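PDB 4LE4: beta-glucanase from Podospora anserina, which probably hydrolyses beta-linked glucans as a member of glycoside hydrolase family 131, and binds cellotriose. Local coordinates for residues A16-W21 against T80-Q85; Y97-M102 against A203-G208; H115-F120 against F224-V229; T125-G130 against V176-S181. All blocks are in the same frame, centred on the assembly; numbering follows the deposited sequence.

Interaction 1: A16-W21 against T80-Q85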
loop_
_atom_site.group_PDB
_atom_site.type_symbol
_atom_site.label_atom_id
_atom_site.label_comp_id
_atom_site.label_asym_id
_atom_site.label_seq_id
_atom_site.Cartn_x
_atom_site.Cartn_y
_atom_site.Cartn_z
ATOM N N ALA A 16 -18.214 0.047 -3.814
ATOM C CA ALA A 16 -19.305 -0.861 -3.450
ATOM C C ALA A 16 -19.045 -2.229 -4.060
ATOM O O ALA A 16 -19.516 -3.231 -3.552
ATOM C CB ALA A 16 -20.664 -0.327 -3.969
ATOM N N ASP A 17 -18.283 -2.271 -5.146
ATOM C CA ASP A 17 -18.008 -3.543 -5.779
ATOM C C ASP A 17 -17.168 -4.462 -4.888
ATOM O O ASP A 17 -17.101 -5.657 -5.132
ATOM C CB ASP A 17 -17.334 -3.328 -7.137
ATOM C CG ASP A 17 -18.258 -2.608 -8.139
ATOM O OD1 ASP A 17 -19.488 -2.729 -7.973
ATOM O OD2 ASP A 17 -17.778 -1.931 -9.087
ATOM N N LEU A 18 -16.541 -3.894 -3.849
ATOM C CA LEU A 18 -15.742 -4.685 -2.945
ATOM C C LEU A 18 -16.637 -5.595 -2.157
ATOM O O LEU A 18 -16.191 -6.651 -1.706
ATOM C CB LEU A 18 -14.949 -3.798 -1.972
ATOM C CG LEU A 18 -13.768 -3.054 -2.607
ATOM C CD1 LEU A 18 -13.197 -2.072 -1.570
ATOM C CD2 LEU A 18 -12.705 -4.028 -3.072
ATOM N N ASN A 19 -17.896 -5.189 -1.979
ATOM C CA ASN A 19 -18.853 -5.994 -1.232
ATOM C C ASN A 19 -19.225 -7.279 -1.962
ATOM O O ASN A 19 -19.860 -8.161 -1.378
ATOM C CB ASN A 19 -20.131 -5.207 -0.963
ATOM C CG ASN A 19 -19.960 -4.139 0.103
ATOM O OD1 ASN A 19 -20.596 -3.073 0.032
ATOM N ND2 ASN A 19 -19.131 -4.418 1.103
ATOM N N LYS A 20 -18.856 -7.398 -3.234
ATOM C CA LYS A 20 -19.196 -8.624 -3.952
ATOM C C LYS A 20 -18.362 -9.810 -3.466
ATOM O O LYS A 20 -18.727 -10.970 -3.661
ATOM C CB LYS A 20 -18.985 -8.447 -5.450
ATOM C CG LYS A 20 -19.896 -7.419 -6.091
ATOM C CD LYS A 20 -19.473 -7.207 -7.545
ATOM C CE LYS A 20 -20.362 -6.195 -8.250
ATOM N NZ LYS A 20 -20.019 -6.128 -9.703
ATOM N N TRP A 21 -17.248 -9.517 -2.811
ATOM C CA TRP A 21 -16.368 -10.569 -2.318
ATOM C C TRP A 21 -16.820 -11.099 -0.969
ATOM O O TRP A 21 -17.290 -10.337 -0.130
ATOM C CB TRP A 21 -14.952 -10.025 -2.175
ATOM C CG TRP A 21 -13.950 -11.070 -1.805
ATOM C CD1 TRP A 21 -13.150 -11.768 -2.658
ATOM C CD2 TRP A 21 -13.622 -11.523 -0.484
ATOM N NE1 TRP A 21 -12.348 -12.622 -1.956
ATOM C CE2 TRP A 21 -12.611 -12.497 -0.622
ATOM C CE3 TRP A 21 -14.082 -11.200 0.799
ATOM C CZ2 TRP A 21 -12.044 -13.155 0.478
ATOM C CZ3 TRP A 21 -13.522 -11.855 1.892
ATOM C CH2 TRP A 21 -12.513 -12.822 1.721
ATOM N N THR A 80 -7.575 -0.652 7.770
ATOM C CA THR A 80 -8.453 -0.690 6.602
ATOM C C THR A 80 -7.483 -1.269 5.573
ATOM O O THR A 80 -6.545 -0.582 5.128
ATOM C CB THR A 80 -8.935 0.688 6.114
ATOM O OG1 THR A 80 -9.783 1.289 7.100
ATOM C CG2 THR A 80 -9.730 0.516 4.836
ATOM N N GLU A 81 -7.694 -2.528 5.229
ATOM C CA GLU A 81 -6.774 -3.201 4.304
ATOM C C GLU A 81 -7.508 -4.075 3.297
ATOM O O GLU A 81 -8.541 -4.645 3.616
ATOM C CB GLU A 81 -5.797 -4.085 5.131
ATOM C CG GLU A 81 -4.946 -3.289 6.110
ATOM C CD GLU A 81 -4.529 -4.102 7.341
ATOM O OE1 GLU A 81 -4.379 -5.352 7.219
ATOM O OE2 GLU A 81 -4.355 -3.493 8.423
ATOM N N LEU A 82 -6.943 -4.164 2.085
ATOM C CA LEU A 82 -7.440 -4.979 0.993
ATOM C C LEU A 82 -6.308 -5.976 0.717
ATOM O O LEU A 82 -5.140 -5.618 0.811
ATOM C CB LEU A 82 -7.644 -4.134 -0.290
ATOM C CG LEU A 82 -8.517 -2.888 -0.097
ATOM C CD1 LEU A 82 -8.595 -2.099 -1.377
ATOM C CD2 LEU A 82 -9.885 -3.339 0.364
ATOM N N ILE A 83 -6.660 -7.207 0.391
ATOM C CA ILE A 83 -5.661 -8.224 0.078
ATOM C C ILE A 83 -5.947 -8.733 -1.341
ATOM O O ILE A 83 -7.102 -8.939 -1.710
ATOM C CB ILE A 83 -5.746 -9.402 1.104
ATOM C CG1 ILE A 83 -5.308 -8.895 2.487
ATOM C CG2 ILE A 83 -4.756 -10.551 0.756
ATOM C CD1 ILE A 83 -5.593 -9.880 3.574
ATOM N N PRO A 84 -4.894 -8.912 -2.166
ATOM C CA PRO A 84 -5.103 -9.402 -3.526
ATOM C C PRO A 84 -5.837 -10.752 -3.517
ATOM O O PRO A 84 -5.515 -11.643 -2.713
ATOM C CB PRO A 84 -3.677 -9.557 -4.076
ATOM C CG PRO A 84 -2.900 -8.527 -3.298
ATOM C CD PRO A 84 -3.472 -8.699 -1.897
ATOM N N GLN A 85 -6.833 -10.874 -4.402
ATOM C CA GLN A 85 -7.596 -12.125 -4.570
ATOM C C GLN A 85 -7.054 -12.607 -5.910
ATOM O O GLN A 85 -7.367 -12.011 -6.941
ATOM C CB GLN A 85 -9.100 -11.871 -4.706
ATOM C CG GLN A 85 -9.894 -13.141 -5.046
ATOM C CD GLN A 85 -9.669 -14.212 -4.009
ATOM O OE1 GLN A 85 -10.031 -14.040 -2.838
ATOM N NE2 GLN A 85 -9.050 -15.331 -4.420
#
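The indole of Trp21 meets Gln85 at its edge, where NE1 points in the ring plane at the side-chain oxygen. Trp23 packs against the same indole in an edge-to-face arrangement. The amide of Gln85 is turned only 23° from the indole, although the two side chains run at about a right angle to each other. The contact belongs to a beta-sandwich of the concanavalin clan, where a 3-10 turn in the loop between strands 2-6 and 30-34 lies against strand 78-84. Tryptophan suits the place because it is bulky and apolar yet brings one N-H: the bond from Trp21 NE1 to Gln85 OE1 is 2.9 Å long. It is fairly straight, at 162° about the hydrogen, though NE1 approaches tilted from the carbonyl plane of Gln85. Gln85 reaches it by a bend at its second torsion (chi2 57°), which brings the amide to the indole edge. The same OE1 also accepts from Gln31 NE2 of strand 30-34, so two donors grip one carbonyl oxygen and limit the turning of the amide. The turn itself is tied by a backbone bond of 3.2 Å from Trp21 N to Leu18 O. Leu18 supplies a purely apolar contact with the strand, its branched end crossing that of Leu82 at about a right angle, with Leu18 CD1 lying 4.0 Å from Leu82 CD2.

Interaction 2: Y97-M102 against A203-G208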
loop_
_atom_site.group_PDB
_atom_site.type_symbol
_atom_site.label_atom_id
_atom_site.label_comp_id
_atom_site.label_asym_id
_atom_site.label_seq_id
_atom_site.Cartn_x
_atom_site.Cartn_y
_atom_site.Cartn_z
ATOM N N TYR A 97 6.186 -5.697 -6.803
ATOM C CA TYR A 97 4.925 -5.268 -6.199
ATOM C C TYR A 97 4.818 -3.753 -6.304
ATOM O O TYR A 97 5.567 -3.032 -5.659
ATOM C CB TYR A 97 4.884 -5.662 -4.730
ATOM C CG TYR A 97 4.496 -7.083 -4.484
ATOM C CD1 TYR A 97 5.303 -8.127 -4.935
ATOM C CD2 TYR A 97 3.333 -7.393 -3.778
ATOM C CE1 TYR A 97 4.949 -9.452 -4.673
ATOM C CE2 TYR A 97 2.972 -8.707 -3.515
ATOM C CZ TYR A 97 3.789 -9.733 -3.964
ATOM O OH TYR A 97 3.458 -11.042 -3.647
ATOM N N HIS A 98 3.881 -3.279 -7.111
ATOM C CA HIS A 98 3.708 -1.845 -7.337
ATOM C C HIS A 98 2.574 -1.186 -6.554
ATOM O O HIS A 98 1.560 -1.802 -6.239
ATOM C CB HIS A 98 3.333 -1.559 -8.801
ATOM C CG HIS A 98 4.425 -1.752 -9.804
ATOM N ND1 HIS A 98 4.699 -2.972 -10.392
ATOM C CD2 HIS A 98 5.252 -0.855 -10.392
ATOM C CE1 HIS A 98 5.655 -2.817 -11.294
ATOM N NE2 HIS A 98 6.003 -1.542 -11.316
ATOM N N PHE A 99 2.754 0.098 -6.278
ATOM C CA PHE A 99 1.707 0.926 -5.664
ATOM C C PHE A 99 2.151 2.368 -5.606
ATOM O O PHE A 99 3.341 2.653 -5.581
ATOM C CB PHE A 99 1.248 0.449 -4.275
ATOM C CG PHE A 99 2.324 0.499 -3.199
ATOM C CD1 PHE A 99 3.261 -0.513 -3.118
ATOM C CD2 PHE A 99 2.386 1.566 -2.275
ATOM C CE1 PHE A 99 4.264 -0.493 -2.146
ATOM C CE2 PHE A 99 3.413 1.591 -1.272
ATOM C CZ PHE A 99 4.340 0.557 -1.223
ATOM N N SER A 100 1.183 3.284 -5.626
ATOM C CA SER A 100 1.488 4.698 -5.533
ATOM C C SER A 100 0.658 5.156 -4.319
ATOM O O SER A 100 -0.448 4.693 -4.108
ATOM C CB SER A 100 1.100 5.433 -6.822
ATOM O OG SER A 100 1.858 4.940 -7.940
ATOM N N LEU A 101 1.238 6.039 -3.518
ATOM C CA LEU A 101 0.630 6.525 -2.285
ATOM C C LEU A 101 0.777 8.036 -2.128
ATOM O O LEU A 101 1.805 8.588 -2.475
ATOM C CB LEU A 101 1.357 5.838 -1.121
ATOM C CG LEU A 101 0.964 6.209 0.307
ATOM C CD1 LEU A 101 -0.424 5.667 0.625
ATOM C CD2 LEU A 101 2.035 5.587 1.264
ATOM N N MET A 102 -0.219 8.685 -1.518
ATOM C CA MET A 102 -0.136 10.148 -1.309
ATOM C C MET A 102 -0.976 10.505 -0.089
ATOM O O MET A 102 -1.939 9.810 0.245
ATOM C CB MET A 102 -0.686 10.876 -2.568
ATOM C CG MET A 102 -0.793 12.420 -2.525
ATOM S SD MET A 102 -2.365 12.977 -1.755
ATOM C CE MET A 102 -3.564 12.698 -3.135
ATOM N N ALA A 203 -1.389 -14.797 -0.204
ATOM C CA ALA A 203 -2.671 -14.199 0.162
ATOM C C ALA A 203 -2.369 -13.484 1.460
ATOM O O ALA A 203 -3.005 -13.729 2.477
ATOM C CB ALA A 203 -3.714 -15.261 0.392
ATOM N N ASP A 204 -1.387 -12.603 1.429
ATOM C CA ASP A 204 -1.033 -11.906 2.647
ATOM C C ASP A 204 -0.340 -10.566 2.459
ATOM O O ASP A 204 0.424 -10.138 3.322
ATOM C CB ASP A 204 -0.162 -12.805 3.497
ATOM C CG ASP A 204 1.110 -13.188 2.792
ATOM O OD1 ASP A 204 1.283 -12.807 1.621
ATOM O OD2 ASP A 204 1.947 -13.883 3.406
ATOM N N TRP A 205 -0.586 -9.917 1.330
ATOM C CA TRP A 205 -0.026 -8.591 1.132
ATOM C C TRP A 205 -1.200 -7.673 1.456
ATOM O O TRP A 205 -2.255 -7.737 0.810
ATOM C CB TRP A 205 0.423 -8.359 -0.300
ATOM C CG TRP A 205 1.067 -7.018 -0.458
ATOM C CD1 TRP A 205 1.911 -6.390 0.426
ATOM C CD2 TRP A 205 0.942 -6.140 -1.577
ATOM N NE1 TRP A 205 2.323 -5.174 -0.079
ATOM C CE2 TRP A 205 1.737 -4.995 -1.306
ATOM C CE3 TRP A 205 0.237 -6.204 -2.790
ATOM C CZ2 TRP A 205 1.841 -3.934 -2.190
ATOM C CZ3 TRP A 205 0.355 -5.137 -3.677
ATOM C CH2 TRP A 205 1.147 -4.024 -3.371
ATOM N N HIS A 206 -0.993 -6.797 2.425
ATOM C CA HIS A 206 -2.045 -5.911 2.899
ATOM C C HIS A 206 -1.933 -4.530 2.291
ATOM O O HIS A 206 -1.107 -3.728 2.695
ATOM C CB HIS A 206 -1.994 -5.822 4.429
ATOM C CG HIS A 206 -2.281 -7.119 5.114
ATOM N ND1 HIS A 206 -3.316 -7.272 6.008
ATOM C CD2 HIS A 206 -1.674 -8.329 5.027
ATOM C CE1 HIS A 206 -3.341 -8.524 6.440
ATOM N NE2 HIS A 206 -2.355 -9.185 5.858
ATOM N N VAL A 207 -2.761 -4.287 1.288
ATOM C CA VAL A 207 -2.810 -3.010 0.583
ATOM C C VAL A 207 -3.718 -2.157 1.418
ATOM O O VAL A 207 -4.953 -2.290 1.396
ATOM C CB VAL A 207 -3.402 -3.173 -0.823
ATOM C CG1 VAL A 207 -3.524 -1.792 -1.532
ATOM C CG2 VAL A 207 -2.520 -4.121 -1.607
ATOM N N GLY A 208 -3.097 -1.255 2.156
ATOM C CA GLY A 208 -3.870 -0.431 3.048
ATOM C C GLY A 208 -2.989 0.015 4.182
ATOM O O GLY A 208 -1.764 0.011 4.049
#
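Trp205 lies under Tyr97 from its first side-chain carbon onward: CB is 4.1 Å from Tyr97 CE2, and CG is about as close to the same edge. Farther out, Trp205 CD2 and CE3 both lie 3.5 Å from Tyr97 CD2, in a T-shaped pair whose planes stand at 89° with the tyrosine edge over the indole face. The opposite face takes Val207 CG2, from the residue two along its own strand. At the rim, CZ2 comes 3.8 Å from Phe99 CD1, and CH2 ends at the carbonyl oxygen of His98, 3.7 Å away. NE1 donates a hydrogen bond to Ala118 O, which satisfies the polar atom of this buried ring. With an alanine in place of Trp205, the Tyr97 edge would probably lose its aromatic face and Ala118 O that donor. A large flat residue suits the space between strands 97-102 and 205-207, whose short segments have axes 10.5 Å apart at closest and run 21° from parallel in the two facing sheets, the interior arrangement of a beta-sandwich.

Interaction 3: H115-F120 against F224-V229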
loop_
_atom_site.group_PDB
_atom_site.type_symbol
_atom_site.label_atom_id
_atom_site.label_comp_id
_atom_site.label_asym_id
_atom_site.label_seq_id
_atom_site.Cartn_x
_atom_site.Cartn_y
_atom_site.Cartn_z
ATOM N N HIS A 115 2.467 3.962 11.688
ATOM C CA HIS A 115 1.593 3.412 10.655
ATOM C C HIS A 115 2.437 2.405 9.914
ATOM O O HIS A 115 3.626 2.640 9.710
ATOM C CB HIS A 115 1.156 4.478 9.642
ATOM C CG HIS A 115 0.280 5.543 10.229
ATOM N ND1 HIS A 115 0.745 6.476 11.135
ATOM C CD2 HIS A 115 -1.022 5.836 10.021
ATOM C CE1 HIS A 115 -0.239 7.302 11.456
ATOM N NE2 HIS A 115 -1.321 6.935 10.794
ATOM N N GLN A 116 1.814 1.293 9.559
ATOM C CA GLN A 116 2.448 0.218 8.778
ATOM C C GLN A 116 1.585 0.213 7.508
ATOM O O GLN A 116 0.378 0.075 7.582
ATOM C CB GLN A 116 2.382 -1.089 9.560
ATOM C CG GLN A 116 3.389 -1.022 10.751
ATOM C CD GLN A 116 3.130 -2.044 11.835
ATOM O OE1 GLN A 116 2.381 -2.993 11.639
ATOM N NE2 GLN A 116 3.765 -1.857 12.993
ATOM N N ILE A 117 2.244 0.334 6.364
ATOM C CA ILE A 117 1.577 0.510 5.077
ATOM C C ILE A 117 2.024 -0.468 4.002
ATOM O O ILE A 117 3.223 -0.682 3.838
ATOM C CB ILE A 117 1.901 1.946 4.593
ATOM C CG1 ILE A 117 1.490 2.955 5.699
ATOM C CG2 ILE A 117 1.190 2.246 3.283
ATOM C CD1 ILE A 117 2.132 4.339 5.590
ATOM N N ALA A 118 1.084 -1.025 3.237
ATOM C CA ALA A 118 1.470 -1.946 2.135
ATOM C C ALA A 118 2.425 -3.045 2.655
ATOM O O ALA A 118 3.466 -3.365 2.053
ATOM C CB ALA A 118 2.140 -1.160 1.045
ATOM N N PHE A 119 2.031 -3.646 3.757
ATOM C CA PHE A 119 2.861 -4.651 4.419
ATOM C C PHE A 119 2.458 -6.077 4.191
ATOM O O PHE A 119 1.278 -6.368 3.946
ATOM C CB PHE A 119 2.848 -4.391 5.948
ATOM C CG PHE A 119 1.451 -4.482 6.592
ATOM C CD1 PHE A 119 0.637 -3.343 6.711
ATOM C CD2 PHE A 119 0.983 -5.690 7.097
ATOM C CE1 PHE A 119 -0.627 -3.425 7.337
ATOM C CE2 PHE A 119 -0.273 -5.794 7.724
ATOM C CZ PHE A 119 -1.082 -4.659 7.844
ATOM N N PHE A 120 3.441 -6.990 4.269
ATOM C CA PHE A 120 3.122 -8.411 4.189
ATOM C C PHE A 120 2.756 -8.845 5.607
ATOM O O PHE A 120 3.130 -8.186 6.574
ATOM C CB PHE A 120 4.328 -9.221 3.655
ATOM C CG PHE A 120 4.583 -8.989 2.194
ATOM C CD1 PHE A 120 3.962 -9.795 1.238
ATOM C CD2 PHE A 120 5.360 -7.919 1.767
ATOM C CE1 PHE A 120 4.099 -9.540 -0.117
ATOM C CE2 PHE A 120 5.507 -7.650 0.401
ATOM C CZ PHE A 120 4.856 -8.481 -0.550
ATOM N N PHE A 224 -5.690 8.210 3.174
ATOM C CA PHE A 224 -4.513 7.801 2.396
ATOM C C PHE A 224 -5.003 7.560 0.971
ATOM O O PHE A 224 -6.007 6.907 0.777
ATOM C CB PHE A 224 -3.934 6.512 2.978
ATOM C CG PHE A 224 -3.591 6.611 4.450
ATOM C CD1 PHE A 224 -4.582 6.528 5.414
ATOM C CD2 PHE A 224 -2.270 6.802 4.855
ATOM C CE1 PHE A 224 -4.275 6.632 6.783
ATOM C CE2 PHE A 224 -1.944 6.909 6.215
ATOM C CZ PHE A 224 -2.934 6.826 7.173
ATOM N N TYR A 225 -4.279 8.065 -0.013
ATOM C CA TYR A 225 -4.681 7.963 -1.417
ATOM C C TYR A 225 -3.795 6.971 -2.119
ATOM O O TYR A 225 -2.589 7.003 -1.950
ATOM C CB TYR A 225 -4.574 9.337 -2.058
ATOM C CG TYR A 225 -5.513 10.288 -1.360
ATOM C CD1 TYR A 225 -6.813 10.467 -1.822
ATOM C CD2 TYR A 225 -5.129 10.940 -0.181
ATOM C CE1 TYR A 225 -7.729 11.276 -1.129
ATOM C CE2 TYR A 225 -6.024 11.748 0.520
ATOM C CZ TYR A 225 -7.333 11.917 0.039
ATOM O OH TYR A 225 -8.244 12.734 0.692
ATOM N N TRP A 226 -4.407 6.092 -2.898
ATOM C CA TRP A 226 -3.662 5.014 -3.563
ATOM C C TRP A 226 -4.043 4.862 -5.021
ATOM O O TRP A 226 -5.214 5.050 -5.364
ATOM C CB TRP A 226 -4.036 3.666 -2.930
ATOM C CG TRP A 226 -3.735 3.510 -1.486
ATOM C CD1 TRP A 226 -4.359 4.140 -0.422
ATOM C CD2 TRP A 226 -2.738 2.672 -0.932
ATOM N NE1 TRP A 226 -3.791 3.736 0.754
ATOM C CE2 TRP A 226 -2.795 2.831 0.479
ATOM C CE3 TRP A 226 -1.791 1.796 -1.484
ATOM C CZ2 TRP A 226 -1.939 2.140 1.350
ATOM C CZ3 TRP A 226 -0.932 1.110 -0.607
ATOM C CH2 TRP A 226 -1.019 1.289 0.787
ATOM N N SER A 227 -3.079 4.483 -5.865
ATOM C CA SER A 227 -3.393 4.179 -7.267
ATOM C C SER A 227 -2.270 3.302 -7.810
ATOM O O SER A 227 -1.272 3.081 -7.125
ATOM C CB SER A 227 -3.560 5.448 -8.122
ATOM O OG SER A 227 -2.397 6.232 -8.211
ATOM N N GLY A 228 -2.467 2.753 -9.007
ATOM C CA GLY A 228 -1.417 1.959 -9.609
ATOM C C GLY A 228 -0.952 0.750 -8.825
ATOM O O GLY A 228 0.213 0.412 -8.873
ATOM N N VAL A 229 -1.854 0.085 -8.140
ATOM C CA VAL A 229 -1.492 -1.104 -7.381
ATOM C C VAL A 229 -1.584 -2.338 -8.295
ATOM O O VAL A 229 -2.647 -2.626 -8.804
ATOM C CB VAL A 229 -2.473 -1.315 -6.227
ATOM C CG1 VAL A 229 -2.072 -2.586 -5.429
ATOM C CG2 VAL A 229 -2.488 -0.043 -5.301
#
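Trp226 carries its CG opposite the carbonyl carbon (chi1 -61°), which sends the six-membered ring across to Ile117, while Ile117 holds its CG2 branch opposite the backbone N, an arrangement that directs this methyl at that ring. Ile117 CG2 lies 3.5 Å from Trp226 CH2 and only slightly farther from CZ2. Ala118 adds its CB at 4.0 Å from Trp226 CH2; its small side chain sits where the chain turns a corner and lets the indole approach. Removing the indole in favour of an alanine would probably open a gap beside Ile117 CG2 and Ala118 CB. At the other end, His115 CD2 meets Phe224 CZ at 3.6 Å, near the phenyl plane, with the rings inclined at 53°. Histidine suits this spot because CD2 meets the phenyl edge while the adjacent NE2 hydrogen-bonds to Glu222 OE1. Strand 115-117 pairs with strand 125-129 in one sheet; strand 222-233 belongs to the other, where its neighbour 94-102 brings Leu101 against Trp226.

Interaction 4: T125-G130 against V176-S181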
loop_
_atom_site.group_PDB
_atom_site.type_symbol
_atom_site.label_atom_id
_atom_site.label_comp_id
_atom_site.label_asym_id
_atom_site.label_seq_id
_atom_site.Cartn_x
_atom_site.Cartn_y
_atom_site.Cartn_z
ATOM N N THR A 125 8.655 -6.845 4.729
ATOM C CA THR A 125 8.885 -5.526 4.124
ATOM C C THR A 125 7.554 -4.735 4.193
ATOM O O THR A 125 6.487 -5.327 4.309
ATOM C CB THR A 125 9.435 -5.577 2.686
ATOM O OG1 THR A 125 9.949 -4.279 2.355
ATOM C CG2 THR A 125 8.342 -5.982 1.674
ATOM N N GLU A 126 7.647 -3.413 4.181
ATOM C CA GLU A 126 6.465 -2.544 4.308
ATOM C C GLU A 126 6.970 -1.106 4.323
ATOM O O GLU A 126 8.194 -0.867 4.331
ATOM C CB GLU A 126 5.816 -2.814 5.671
ATOM C CG GLU A 126 6.747 -2.428 6.882
ATOM C CD GLU A 126 6.343 -3.070 8.212
ATOM O OE1 GLU A 126 5.134 -3.147 8.468
ATOM O OE2 GLU A 126 7.230 -3.475 9.029
ATOM N N LEU A 127 6.040 -0.140 4.292
ATOM C CA LEU A 127 6.442 1.247 4.502
ATOM C C LEU A 127 5.940 1.538 5.924
ATOM O O LEU A 127 5.058 0.838 6.437
ATOM C CB LEU A 127 5.757 2.232 3.539
ATOM C CG LEU A 127 6.007 2.019 2.049
ATOM C CD1 LEU A 127 5.352 3.190 1.278
ATOM C CD2 LEU A 127 7.488 1.914 1.745
ATOM N N LYS A 128 6.526 2.550 6.557
ATOM C CA LYS A 128 6.087 2.971 7.873
ATOM C C LYS A 128 6.112 4.471 7.905
ATOM O O LYS A 128 6.806 5.124 7.126
ATOM C CB LYS A 128 7.016 2.448 8.975
ATOM C CG LYS A 128 6.883 0.959 9.219
ATOM C CD LYS A 128 7.599 0.566 10.510
ATOM C CE LYS A 128 7.347 -0.904 10.823
ATOM N NZ LYS A 128 7.793 -1.256 12.194
ATOM N N SER A 129 5.336 5.040 8.816
ATOM C CA SER A 129 5.341 6.469 8.964
ATOM C C SER A 129 4.981 6.758 10.431
ATOM O O SER A 129 4.482 5.879 11.146
ATOM C CB SER A 129 4.324 7.125 8.014
ATOM O OG SER A 129 2.981 6.975 8.481
ATOM N N GLY A 130 5.226 7.993 10.848
ATOM C CA GLY A 130 4.907 8.372 12.209
ATOM C C GLY A 130 5.990 8.052 13.224
ATOM O O GLY A 130 7.057 7.570 12.897
ATOM N N VAL A 176 14.851 -8.369 -0.880
ATOM C CA VAL A 176 13.870 -7.373 -1.329
ATOM C C VAL A 176 14.601 -6.077 -1.634
ATOM O O VAL A 176 15.358 -5.563 -0.794
ATOM C CB VAL A 176 12.764 -7.118 -0.272
ATOM C CG1 VAL A 176 13.387 -6.634 1.009
ATOM C CG2 VAL A 176 11.721 -6.082 -0.809
ATOM N N GLY A 177 14.365 -5.567 -2.840
ATOM C CA GLY A 177 14.966 -4.325 -3.312
ATOM C C GLY A 177 13.862 -3.265 -3.390
ATOM O O GLY A 177 12.680 -3.604 -3.425
ATOM N N PHE A 178 14.254 -2.004 -3.464
ATOM C CA PHE A 178 13.296 -0.913 -3.432
ATOM C C PHE A 178 13.431 0.032 -4.615
ATOM O O PHE A 178 14.488 0.624 -4.820
ATOM C CB PHE A 178 13.506 -0.159 -2.109
ATOM C CG PHE A 178 12.579 1.020 -1.909
ATOM C CD1 PHE A 178 11.233 0.822 -1.626
ATOM C CD2 PHE A 178 13.090 2.306 -1.921
ATOM C CE1 PHE A 178 10.407 1.908 -1.338
ATOM C CE2 PHE A 178 12.288 3.400 -1.638
ATOM C CZ PHE A 178 10.944 3.190 -1.346
ATOM N N TRP A 179 12.354 0.153 -5.387
ATOM C CA TRP A 179 12.298 1.059 -6.540
ATOM C C TRP A 179 11.321 2.170 -6.140
ATOM O O TRP A 179 10.332 1.913 -5.455
ATOM C CB TRP A 179 11.789 0.326 -7.772
ATOM C CG TRP A 179 12.757 -0.689 -8.259
ATOM C CD1 TRP A 179 13.047 -1.897 -7.691
ATOM C CD2 TRP A 179 13.569 -0.590 -9.438
ATOM N NE1 TRP A 179 13.993 -2.566 -8.453
ATOM C CE2 TRP A 179 14.330 -1.782 -9.525
ATOM C CE3 TRP A 179 13.721 0.397 -10.432
ATOM C CZ2 TRP A 179 15.240 -2.027 -10.577
ATOM C CZ3 TRP A 179 14.623 0.162 -11.475
ATOM C CH2 TRP A 179 15.371 -1.043 -11.539
ATOM N N HIS A 180 11.611 3.400 -6.550
ATOM C CA HIS A 180 10.784 4.518 -6.118
ATOM C C HIS A 180 10.911 5.722 -7.014
ATOM O O HIS A 180 11.915 5.893 -7.675
ATOM C CB HIS A 180 11.268 4.918 -4.704
ATOM C CG HIS A 180 10.745 6.244 -4.193
ATOM N ND1 HIS A 180 9.559 6.377 -3.501
ATOM C CD2 HIS A 180 11.272 7.490 -4.267
ATOM C CE1 HIS A 180 9.371 7.647 -3.178
ATOM N NE2 HIS A 180 10.396 8.342 -3.632
ATOM N N SER A 181 9.874 6.549 -7.024
ATOM C CA SER A 181 9.925 7.828 -7.716
ATOM C C SER A 181 8.790 8.656 -7.138
ATOM O O SER A 181 7.921 8.134 -6.448
ATOM C CB SER A 181 9.709 7.699 -9.221
ATOM O OG SER A 181 8.353 7.422 -9.481
#
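Thr125 and Val176 form the closer end of this contact, with alpha carbons 7.6 Å apart, whereas Leu127 and Phe178 meet more loosely farther along. The two strands face each other across the concanavalin-type beta-sandwich, 125-129 in one sheet and 175-182 in the other, and no hydrogen bond joins them. At the close end Val176 turns its CG2 branch to Thr125, touching OG1 at 4.0 Å and the methyl CG2 at 4.2 Å. With its hydroxyl opposite the backbone N (chi1 -165°), Thr125 can bond through OG1 to Cys146 O of strand 142-147. The choice of threonine makes sense, since a buried methyl and a satisfied hydroxyl share one short side chain; valine opposite offers a branched hydrocarbon surface and no polar group. The looser end has one approach, and Trp145 and Tyr167 add to the packing there: Trp145 stacks on Phe178, and Trp145 and Tyr167 each touch Leu127. Alternation along the strand carries Lys128 and Glu126 to the other side of their sheet, where Lys128 is partly open to solvent. Lys128 NZ forms a salt bridge with Glu114 and a long one, 3.9 Å, with Glu126 OE2. On the inner side, the methyl CD2 of Leu127 comes to 4.2 Å from Phe178 CE1, obliquely to the ring.

From the N terminus, interaction 1 closes first, bringing the early loop at 16-21 onto strand 78-84 before any other contact opens. The chain then lays down 97-102 and 115-120, the first halves of interactions 2 and 3. Interaction 4 opens and closes next, nested inside both of their loops. Residues 203-208 return to complete interaction 2, and 224-229 complete interaction 3 afterwards, so these two cross, their centres about 4 Å apart near the middle of the chain. Interactions 2, 3 and 4 each bridge the two sheets. Backbone pairing of Leu82 with Val207 joins interaction 1 to interaction 2, and that of Ile117 with Leu127 joins interaction 3 to interaction 4.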